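PDB 3EF8: putative Scyalone Dehydratase from Novosphingobium aromaticivorans DSM 12444, which probably acts as a scytalone dehydratase-like lyase of the NTF2-like, SnoaL-type family, although its natural substrate is not established. Local coordinates for residues V8-I13 with I77-V82; R15-Y20 with W123-R128; H97-E102 with D137-A142. One frame throughout, in Å; residues are numbered along the deposited sequence. Where two conformers were deposited one is given.

Contact 1: V8-I13 with I77-V82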
loop_
_atom_site.group_PDB
_atom_site.type_symbol
_atom_site.label_atom_id
_atom_site.label_comp_id
_atom_site.label_asym_id
_atom_site.label_seq_id
_atom_site.Cartn_x
_atom_site.Cartn_y
_atom_site.Cartn_z
ATOM N N VAL A 8 9.766 -17.498 -2.333
ATOM C CA VAL A 8 10.481 -17.150 -1.147
ATOM C C VAL A 8 11.266 -15.874 -1.377
ATOM O O VAL A 8 11.303 -14.980 -0.516
ATOM C CB VAL A 8 11.466 -18.285 -0.769
ATOM C CG1 VAL A 8 12.496 -17.793 0.190
ATOM C CG2 VAL A 8 10.654 -19.477 -0.200
ATOM N N GLU A 9 11.891 -15.761 -2.541
ATOM C CA GLU A 9 12.740 -14.588 -2.796
ATOM C C GLU A 9 11.899 -13.321 -3.023
ATOM O O GLU A 9 12.349 -12.219 -2.729
ATOM C CB GLU A 9 13.661 -14.802 -3.972
ATOM C CG GLU A 9 14.666 -15.948 -3.768
ATOM C CD GLU A 9 15.600 -15.820 -2.587
ATOM O OE1 GLU A 9 15.495 -14.879 -1.775
ATOM O OE2 GLU A 9 16.532 -16.678 -2.462
HETATM N N MSE A 10 10.674 -13.483 -3.520
HETATM C CA MSE A 10 9.775 -12.314 -3.651
HETATM C C MSE A 10 9.519 -11.749 -2.268
HETATM O O MSE A 10 9.587 -10.528 -2.037
HETATM C CB MSE A 10 8.474 -12.668 -4.333
HETATM C CG MSE A 10 8.662 -12.844 -5.786
HETATM SE SE MSE A 10 6.973 -13.286 -6.653
HETATM C CE MSE A 10 6.382 -11.472 -6.535
ATOM N N ARG A 11 9.250 -12.629 -1.315
ATOM C CA ARG A 11 9.056 -12.192 0.061
ATOM C C ARG A 11 10.285 -11.515 0.619
ATOM O O ARG A 11 10.222 -10.500 1.327
ATOM C CB ARG A 11 8.605 -13.344 0.982
ATOM C CG ARG A 11 7.183 -13.754 0.776
ATOM C CD ARG A 11 6.201 -12.694 1.230
ATOM N NE ARG A 11 4.873 -13.192 1.224
ATOM C CZ ARG A 11 3.837 -12.501 1.598
ATOM N NH1 ARG A 11 4.054 -11.231 1.868
ATOM N NH2 ARG A 11 2.637 -13.010 1.609
ATOM N N ALA A 12 11.472 -12.077 0.346
ATOM C CA ALA A 12 12.699 -11.488 0.859
ATOM C C ALA A 12 13.023 -10.127 0.273
ATOM O O ALA A 12 13.510 -9.219 0.976
ATOM C CB ALA A 12 13.924 -12.470 0.650
ATOM N N ILE A 13 12.763 -9.978 -1.017
ATOM C CA ILE A 13 12.993 -8.715 -1.720
ATOM C C ILE A 13 12.042 -7.655 -1.133
ATOM O O ILE A 13 12.448 -6.540 -0.822
ATOM C CB ILE A 13 12.830 -8.867 -3.256
ATOM C CG1 ILE A 13 14.017 -9.685 -3.792
ATOM C CG2 ILE A 13 12.681 -7.477 -3.937
ATOM C CD1 ILE A 13 13.730 -10.209 -5.194
ATOM N N ILE A 77 4.193 -3.746 -5.870
ATOM C CA ILE A 77 5.525 -4.296 -6.129
ATOM C C ILE A 77 5.458 -5.452 -7.126
ATOM O O ILE A 77 4.765 -6.410 -6.889
ATOM C CB ILE A 77 6.203 -4.710 -4.834
ATOM C CG1 ILE A 77 6.444 -3.467 -3.919
ATOM C CG2 ILE A 77 7.557 -5.402 -5.118
ATOM C CD1 ILE A 77 6.866 -3.786 -2.496
ATOM N N CYS A 78 6.155 -5.286 -8.250
ATOM C CA CYS A 78 6.195 -6.215 -9.403
ATOM C C CYS A 78 7.632 -6.663 -9.569
ATOM O O CYS A 78 8.524 -5.849 -9.737
ATOM C CB CYS A 78 5.741 -5.459 -10.622
ATOM S SG CYS A 78 4.043 -4.865 -10.496
ATOM N N ILE A 79 7.861 -7.960 -9.489
ATOM C CA ILE A 79 9.214 -8.530 -9.495
ATOM C C ILE A 79 9.377 -9.487 -10.654
ATOM O O ILE A 79 8.592 -10.388 -10.801
ATOM C CB ILE A 79 9.468 -9.269 -8.195
ATOM C CG1 ILE A 79 9.325 -8.283 -6.998
ATOM C CG2 ILE A 79 10.895 -9.906 -8.232
ATOM C CD1 ILE A 79 9.431 -8.948 -5.622
ATOM N N ASP A 80 10.411 -9.246 -11.440
ATOM C CA ASP A 80 10.800 -10.134 -12.562
ATOM C C ASP A 80 12.216 -10.603 -12.276
ATOM O O ASP A 80 13.136 -9.819 -12.260
ATOM C CB ASP A 80 10.783 -9.393 -13.888
ATOM C CG ASP A 80 9.405 -8.897 -14.274
ATOM O OD1 ASP A 80 8.449 -9.612 -13.983
ATOM O OD2 ASP A 80 9.303 -7.813 -14.888
ATOM N N PHE A 81 12.366 -11.905 -12.090
ATOM C CA PHE A 81 13.670 -12.484 -11.858
ATOM C C PHE A 81 14.497 -12.621 -13.134
ATOM O O PHE A 81 13.998 -13.151 -14.130
ATOM C CB PHE A 81 13.561 -13.830 -11.174
ATOM C CG PHE A 81 13.119 -13.739 -9.752
ATOM C CD1 PHE A 81 14.029 -13.455 -8.735
ATOM C CD2 PHE A 81 11.801 -13.904 -9.445
ATOM C CE1 PHE A 81 13.615 -13.353 -7.421
ATOM C CE2 PHE A 81 11.377 -13.787 -8.145
ATOM C CZ PHE A 81 12.272 -13.527 -7.134
ATOM N N VAL A 82 15.719 -12.110 -13.088
ATOM C CA VAL A 82 16.707 -12.408 -14.149
ATOM C C VAL A 82 17.234 -13.793 -13.853
ATOM O O VAL A 82 17.201 -14.698 -14.712
ATOM C CB VAL A 82 17.805 -11.375 -14.208
ATOM C CG1 VAL A 82 18.814 -11.783 -15.302
ATOM C CG2 VAL A 82 17.202 -10.002 -14.515
#

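Contact 2: R15-Y20 with W123-R128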
loop_
_atom_site.group_PDB
_atom_site.type_symbol
_atom_site.label_atom_id
_atom_site.label_comp_id
_atom_site.label_asym_id
_atom_site.label_seq_id
_atom_site.Cartn_x
_atom_site.Cartn_y
_atom_site.Cartn_z
ATOM N N ARG A 15 10.577 -7.660 1.782
ATOM C CA ARG A 15 11.053 -7.369 3.130
ATOM C C ARG A 15 12.210 -6.366 3.132
ATOM O O ARG A 15 12.259 -5.444 3.970
ATOM C CB ARG A 15 11.447 -8.674 3.859
ATOM C CG ARG A 15 12.043 -8.506 5.224
ATOM C CD ARG A 15 11.171 -7.626 6.124
ATOM N NE ARG A 15 11.680 -7.571 7.487
ATOM C CZ ARG A 15 11.445 -8.490 8.423
ATOM N NH1 ARG A 15 10.685 -9.553 8.193
ATOM N NH2 ARG A 15 12.000 -8.314 9.611
HETATM N N MSE A 16 13.155 -6.551 2.222
HETATM C CA MSE A 16 14.316 -5.646 2.170
HETATM C C MSE A 16 13.852 -4.253 1.826
HETATM O O MSE A 16 14.308 -3.261 2.430
HETATM C CB MSE A 16 15.353 -6.185 1.178
HETATM C CG MSE A 16 16.604 -5.399 1.095
HETATM SE SE MSE A 16 16.510 -3.789 0.013
HETATM C CE MSE A 16 16.664 -4.682 -1.764
HETATM N N MSE A 17 12.926 -4.149 0.875
HETATM C CA MSE A 17 12.418 -2.847 0.453
HETATM C C MSE A 17 11.701 -2.144 1.615
HETATM O O MSE A 17 11.790 -0.917 1.757
HETATM C CB MSE A 17 11.505 -2.972 -0.751
HETATM C CG MSE A 17 12.253 -3.556 -1.994
HETATM SE SE MSE A 17 11.100 -3.941 -3.446
HETATM C CE MSE A 17 10.504 -2.163 -3.994
ATOM N N PHE A 18 11.004 -2.929 2.415
ATOM C CA PHE A 18 10.292 -2.401 3.568
ATOM C C PHE A 18 11.244 -2.038 4.660
ATOM O O PHE A 18 11.083 -1.009 5.351
ATOM C CB PHE A 18 9.252 -3.379 4.084
ATOM C CG PHE A 18 8.205 -3.767 3.064
ATOM C CD1 PHE A 18 7.856 -2.909 2.018
ATOM C CD2 PHE A 18 7.554 -4.985 3.160
ATOM C CE1 PHE A 18 6.879 -3.280 1.062
ATOM C CE2 PHE A 18 6.585 -5.352 2.247
ATOM C CZ PHE A 18 6.258 -4.520 1.187
ATOM N N ASP A 19 12.263 -2.849 4.869
ATOM C CA ASP A 19 13.291 -2.494 5.845
ATOM C C ASP A 19 13.955 -1.197 5.461
ATOM O O ASP A 19 14.255 -0.327 6.293
ATOM C CB ASP A 19 14.384 -3.568 5.905
ATOM C CG ASP A 19 13.942 -4.842 6.611
ATOM O OD1 ASP A 19 12.935 -4.876 7.368
ATOM O OD2 ASP A 19 14.647 -5.873 6.421
ATOM N N TYR A 20 14.198 -1.010 4.166
ATOM C CA TYR A 20 14.757 0.249 3.674
ATOM C C TYR A 20 13.905 1.467 4.040
ATOM O O TYR A 20 14.368 2.439 4.627
ATOM C CB TYR A 20 15.007 0.211 2.139
ATOM C CG TYR A 20 15.444 1.522 1.531
ATOM C CD1 TYR A 20 14.517 2.467 1.185
ATOM C CD2 TYR A 20 16.778 1.812 1.321
ATOM C CE1 TYR A 20 14.875 3.708 0.629
ATOM C CE2 TYR A 20 17.141 3.056 0.763
ATOM C CZ TYR A 20 16.174 3.969 0.431
ATOM O OH TYR A 20 16.489 5.224 -0.098
ATOM N N TRP A 123 19.442 -9.668 0.007
ATOM C CA TRP A 123 19.141 -8.824 -1.136
ATOM C C TRP A 123 19.574 -7.408 -0.869
ATOM O O TRP A 123 19.386 -6.869 0.219
ATOM C CB TRP A 123 17.637 -8.884 -1.477
ATOM C CG TRP A 123 17.220 -10.238 -2.064
ATOM C CD1 TRP A 123 16.707 -11.291 -1.402
ATOM C CD2 TRP A 123 17.332 -10.652 -3.444
ATOM N NE1 TRP A 123 16.453 -12.341 -2.266
ATOM C CE2 TRP A 123 16.863 -11.974 -3.518
ATOM C CE3 TRP A 123 17.802 -10.040 -4.600
ATOM C CZ2 TRP A 123 16.798 -12.673 -4.720
ATOM C CZ3 TRP A 123 17.741 -10.750 -5.792
ATOM C CH2 TRP A 123 17.247 -12.040 -5.833
ATOM N N LYS A 124 20.138 -6.810 -1.886
ATOM C CA LYS A 124 20.627 -5.446 -1.865
ATOM C C LYS A 124 20.309 -4.768 -3.158
ATOM O O LYS A 124 20.152 -5.413 -4.191
ATOM C CB LYS A 124 22.157 -5.419 -1.638
ATOM C CG LYS A 124 22.550 -5.987 -0.290
ATOM C CD LYS A 124 24.020 -5.795 -0.050
ATOM C CE LYS A 124 24.416 -6.327 1.297
ATOM N NZ LYS A 124 25.920 -6.232 1.424
ATOM N N PHE A 125 20.191 -3.454 -3.082
ATOM C CA PHE A 125 20.057 -2.664 -4.277
ATOM C C PHE A 125 21.329 -2.544 -5.069
ATOM O O PHE A 125 22.359 -2.147 -4.551
ATOM C CB PHE A 125 19.529 -1.243 -4.026
ATOM C CG PHE A 125 18.115 -1.221 -3.435
ATOM C CD1 PHE A 125 17.019 -1.495 -4.230
ATOM C CD2 PHE A 125 17.894 -0.876 -2.092
ATOM C CE1 PHE A 125 15.731 -1.447 -3.710
ATOM C CE2 PHE A 125 16.625 -0.866 -1.557
ATOM C CZ PHE A 125 15.550 -1.101 -2.385
ATOM N N LYS A 126 21.219 -2.822 -6.365
ATOM C CA LYS A 126 22.318 -2.512 -7.304
ATOM C C LYS A 126 22.022 -1.233 -8.083
ATOM O O LYS A 126 22.885 -0.420 -8.335
ATOM C CB LYS A 126 22.605 -3.680 -8.242
ATOM C CG LYS A 126 23.800 -3.392 -9.160
ATOM C CD LYS A 126 24.612 -4.658 -9.375
ATOM C CE LYS A 126 25.856 -4.425 -10.256
ATOM N NZ LYS A 126 25.494 -4.074 -11.629
ATOM N N ARG A 127 20.755 -1.035 -8.456
ATOM C CA ARG A 127 20.317 0.205 -9.060
ATOM C C ARG A 127 18.928 0.563 -8.556
ATOM O O ARG A 127 18.091 -0.309 -8.410
ATOM C CB ARG A 127 20.262 0.128 -10.601
ATOM C CG ARG A 127 19.878 1.466 -11.208
ATOM C CD ARG A 127 20.099 1.521 -12.747
ATOM N NE ARG A 127 19.369 2.651 -13.340
ATOM C CZ ARG A 127 19.882 3.870 -13.449
ATOM N NH1 ARG A 127 21.114 4.094 -13.009
ATOM N NH2 ARG A 127 19.184 4.857 -13.968
ATOM N N ARG A 128 18.722 1.846 -8.264
ATOM C CA ARG A 128 17.383 2.413 -8.042
ATOM C C ARG A 128 17.197 3.621 -8.911
ATOM O O ARG A 128 18.023 4.555 -8.878
ATOM C CB ARG A 128 17.134 2.863 -6.605
ATOM C CG ARG A 128 17.375 1.865 -5.563
ATOM C CD ARG A 128 16.553 2.179 -4.327
ATOM N NE ARG A 128 15.158 1.764 -4.525
ATOM C CZ ARG A 128 14.248 1.668 -3.577
ATOM N NH1 ARG A 128 14.495 2.109 -2.356
ATOM N NH2 ARG A 128 13.097 1.116 -3.857
HETATM O O HOH W 1 12.027 1.045 -0.749
#

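Contact 3: H97-E102 with D137-A142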
loop_
_atom_site.group_PDB
_atom_site.type_symbol
_atom_site.label_atom_id
_atom_site.label_comp_id
_atom_site.label_asym_id
_atom_site.label_seq_id
_atom_site.Cartn_x
_atom_site.Cartn_y
_atom_site.Cartn_z
ATOM N N HIS A 97 6.645 14.067 3.634
ATOM C CA HIS A 97 7.748 14.722 4.324
ATOM C C HIS A 97 7.298 15.917 5.157
ATOM O O HIS A 97 6.690 16.846 4.611
ATOM C CB HIS A 97 8.743 15.232 3.271
ATOM C CG HIS A 97 9.225 14.185 2.327
ATOM N ND1 HIS A 97 8.428 13.729 1.298
ATOM C CD2 HIS A 97 10.400 13.530 2.226
ATOM C CE1 HIS A 97 9.087 12.796 0.632
ATOM N NE2 HIS A 97 10.288 12.674 1.156
ATOM N N ARG A 98 7.604 15.852 6.449
ATOM C CA ARG A 98 7.254 16.959 7.392
ATOM C C ARG A 98 8.581 17.673 7.629
ATOM O O ARG A 98 9.551 17.111 8.149
ATOM C CB ARG A 98 6.676 16.445 8.702
ATOM C CG ARG A 98 6.366 17.631 9.628
ATOM C CD ARG A 98 5.182 17.459 10.475
ATOM N NE ARG A 98 3.990 17.260 9.684
ATOM C CZ ARG A 98 2.863 16.790 10.189
ATOM N NH1 ARG A 98 2.811 16.471 11.467
ATOM N NH2 ARG A 98 1.843 16.574 9.395
ATOM N N TYR A 99 8.605 18.918 7.156
ATOM C CA TYR A 99 9.832 19.682 7.161
ATOM C C TYR A 99 10.148 20.300 8.517
ATOM O O TYR A 99 9.278 20.541 9.302
ATOM C CB TYR A 99 9.765 20.770 6.084
ATOM C CG TYR A 99 9.615 20.197 4.690
ATOM C CD1 TYR A 99 10.725 19.729 3.997
ATOM C CD2 TYR A 99 8.368 20.155 4.071
ATOM C CE1 TYR A 99 10.595 19.170 2.706
ATOM C CE2 TYR A 99 8.235 19.632 2.785
ATOM C CZ TYR A 99 9.339 19.153 2.126
ATOM O OH TYR A 99 9.154 18.618 0.861
ATOM N N THR A 100 11.435 20.553 8.722
ATOM C CA THR A 100 11.910 21.237 9.934
ATOM C C THR A 100 11.625 22.737 9.828
ATOM O O THR A 100 11.347 23.387 10.832
ATOM C CB THR A 100 13.382 20.925 10.205
ATOM O OG1 THR A 100 14.152 21.123 9.016
ATOM C CG2 THR A 100 13.515 19.486 10.664
ATOM N N LYS A 101 11.715 23.269 8.610
ATOM C CA LYS A 101 11.241 24.620 8.287
ATOM C C LYS A 101 9.727 24.626 8.191
ATOM O O LYS A 101 9.110 23.628 7.808
ATOM C CB LYS A 101 11.761 25.064 6.933
ATOM C CG LYS A 101 13.263 25.012 6.828
ATOM C CD LYS A 101 13.888 26.087 7.627
ATOM C CE LYS A 101 14.073 27.311 6.779
ATOM N NZ LYS A 101 14.818 28.364 7.535
ATOM N N GLU A 102 9.121 25.773 8.481
ATOM C CA GLU A 102 7.669 25.944 8.432
ATOM C C GLU A 102 7.113 26.032 7.028
ATOM O O GLU A 102 7.152 27.068 6.373
ATOM C CB GLU A 102 7.230 27.184 9.241
ATOM C CG GLU A 102 5.846 27.638 8.881
ATOM N N ASP A 137 3.751 20.388 -2.955
ATOM C CA ASP A 137 4.423 21.208 -1.937
ATOM C C ASP A 137 5.809 20.677 -1.612
ATOM O O ASP A 137 6.317 20.817 -0.504
ATOM C CB ASP A 137 3.563 21.312 -0.687
ATOM C CG ASP A 137 2.293 22.114 -0.903
ATOM O OD1 ASP A 137 2.344 23.146 -1.616
ATOM O OD2 ASP A 137 1.270 21.767 -0.329
ATOM N N TYR A 138 6.452 20.116 -2.636
ATOM C CA TYR A 138 7.680 19.389 -2.444
ATOM C C TYR A 138 8.939 20.255 -2.611
ATOM O O TYR A 138 8.845 21.420 -3.075
ATOM C CB TYR A 138 7.663 18.219 -3.423
ATOM C CG TYR A 138 8.603 17.075 -3.138
ATOM C CD1 TYR A 138 8.576 16.408 -1.925
ATOM C CD2 TYR A 138 9.458 16.600 -4.104
ATOM C CE1 TYR A 138 9.423 15.353 -1.667
ATOM C CE2 TYR A 138 10.297 15.517 -3.850
ATOM C CZ TYR A 138 10.254 14.894 -2.663
ATOM O OH TYR A 138 11.111 13.831 -2.452
ATOM N N HIS A 139 10.065 19.690 -2.209
ATOM C CA HIS A 139 11.351 20.458 -2.094
ATOM C C HIS A 139 12.337 20.132 -3.175
ATOM O O HIS A 139 13.469 20.594 -3.190
ATOM C CB HIS A 139 11.987 20.239 -0.739
ATOM C CG HIS A 139 12.419 18.836 -0.523
ATOM N ND1 HIS A 139 11.516 17.818 -0.309
ATOM C CD2 HIS A 139 13.644 18.272 -0.510
ATOM C CE1 HIS A 139 12.178 16.679 -0.179
ATOM N NE2 HIS A 139 13.470 16.930 -0.301
ATOM N N VAL A 140 11.927 19.272 -4.086
ATOM C CA VAL A 140 12.759 18.903 -5.209
ATOM C C VAL A 140 12.032 19.195 -6.497
ATOM O O VAL A 140 10.884 18.791 -6.714
ATOM C CB VAL A 140 13.152 17.411 -5.209
ATOM C CG1 VAL A 140 14.187 17.149 -6.344
ATOM C CG2 VAL A 140 13.688 16.974 -3.848
ATOM N N ARG A 141 12.680 19.985 -7.348
ATOM C CA ARG A 141 12.102 20.368 -8.617
ATOM C C ARG A 141 12.430 19.423 -9.761
ATOM O O ARG A 141 11.555 19.051 -10.529
ATOM C CB ARG A 141 12.545 21.798 -8.977
ATOM C CG ARG A 141 11.940 22.264 -10.258
ATOM N N ALA A 142 13.689 19.061 -9.868
ATOM C CA ALA A 142 14.165 18.180 -10.927
ATOM C C ALA A 142 13.589 16.792 -10.691
ATOM O O ALA A 142 13.364 16.359 -9.559
ATOM C CB ALA A 142 15.688 18.094 -10.949
#

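Contact 1: V8-I13 with I77-V82
Met10, a selenomethionine, reaches from helix 3-25 across to Ile79 and Phe81 on strand 67-81. Its CB lies 4.1 Å from Ile79 CD1. One atom further, CG comes to the rim of the Phe81 ring, near the ring plane, 3.7 Å from CE2. A turn about the CG-SE bond (chi3 76°) brings the methyl back to Ile79: CE ends 4.1 Å from Ile79 CB, so the two residues lie alongside each other, running in opposite senses. Ile79 pushes its own tip against the helix backbone, with CD1 3.9 Å from Met10 CA, and the same methyl meets Ile13 CG2. Phe81 is gathered in by three neighbours on the helix. Besides Met10, Glu9 CB approaches Phe81 CZ obliquely at 3.7 Å, and Ile13 CD1 lies 3.9 Å from Phe81 CE1. Within the strand, Ile79 CG2 rests over one face of the Phe81 ring. Glu9 contributes only its aliphatic base here; its carboxylate turns off to a salt bridge with Lys118 and a hydrogen bond to Trp123 NE1. The contact is thus purely apolar across the segments, whose axes cross at 129°. A long N-terminal helix laid on the curved sheet through such aliphatic and aromatic residues is characteristic of the NTF2-like fold, here at the edge strand of the sheet within this chain.

Contact 2: R15-Y20 with W123-R128
Met16, a selenomethionine, sends CG directly away from its backbone N (chi1 -177°), and two further bends fold its end over the Phe125 ring; Tyr20, with a similar first torsion (174°), presents one ring face to both the Phe125 edge and the Arg128 guanidinium. Met16 CE sits squarely above the centre of Phe125, 3.7 Å from the centroid, as a CH-pi contact. The selenium comes in obliquely and tightly, with SE 3.3 Å from Phe125 CE2, while Met16 CG lies against the carbonyl of Trp123. The opposite face of Phe125 is covered by the Arg128 chain: Arg128 CD stands 3.6 Å above the ring plane, and the guanidinium turns one face to CZ. Phe125 is therefore sandwiched, and its edge points at the face of Tyr20 in a T-shaped pair with planes 81° apart. Arg128 also addresses Tyr20, bringing NH1 over a ring face, 3.4 Å from CE1, in a cation-pi contact made with the edge of the guanidinium. A water accepts from Arg128 NH1 at 3.1 Å and donates to Met17 O at 3.2 Å, tying the arginine to the helix backbone. Asp114 forms a salt bridge with Arg128 NH2, so this buried charge is probably well compensated. Met-aromatic packing joined to cation-pi contact thus fills the interior between the N-terminal helix and the curved sheet of the NTF2-like cone.

Contact 3: H97-E102 with D137-A142
Tyr99 OH and His139 ND1 share the one hydrogen bond between the end of strand 86-99 and the loop 137-142, at 2.8 Å; either atom could be the donor. The hydroxyl meets the imidazole at its edge, near the ring plane, and ND1 in turn lies in the plane of the phenol. His139 reaches it because its CG is tucked between its own backbone N and carbonyl carbon (chi1 65°). The same hydroxyl has Tyr138 CD1 at 3.6 Å, so it is hemmed in by carbon as well. Next to this bond, the edges of two rings are directed at a face of His97. Tyr138 comes edge-on, its CE1 3.5 Å from His97 CE1, with the planes 61° apart. His139 also turns an edge toward the His97 face, more distantly, with centroids 5.7 Å apart. His97 itself is steadied by a hydrogen bond from ND1 to the carbonyl of Gly106, and Phe67 meets its ring. With an alanine in place of His97, the Tyr138 edge would probably lose its facing ring and the Gly106 carbonyl this partner. Arg103 lies in cation-pi contact with Tyr99, adding a charge to the cluster's border. Between these two segments, then, the loop probably meets the strand mainly through inclined aromatic packing, with the single polar bond from Tyr99 to His139 helping to fix where the imidazole sits.

Overall arrangement
Contacts 1 and 2 are buried and share helix 3-25, packed on different strands of one sheet; they touch directly, as Ala12 and Ile13 of the first pack on the Trp123 indole of the second. Contact 2 lies nearest the chain's centre and admits an arginine and a water among its rings, whereas contact 1, toward one end, relies on apolar atoms alone. Contact 3 is only partly buried, involves no helix and fastens a loop to strand 86-99, using histidines and tyrosines. It sits on the far side of the chain's centre from contact 1, the two centres about 32 Å apart, yet strands 67-81 and 86-99 are neighbours in the sheet.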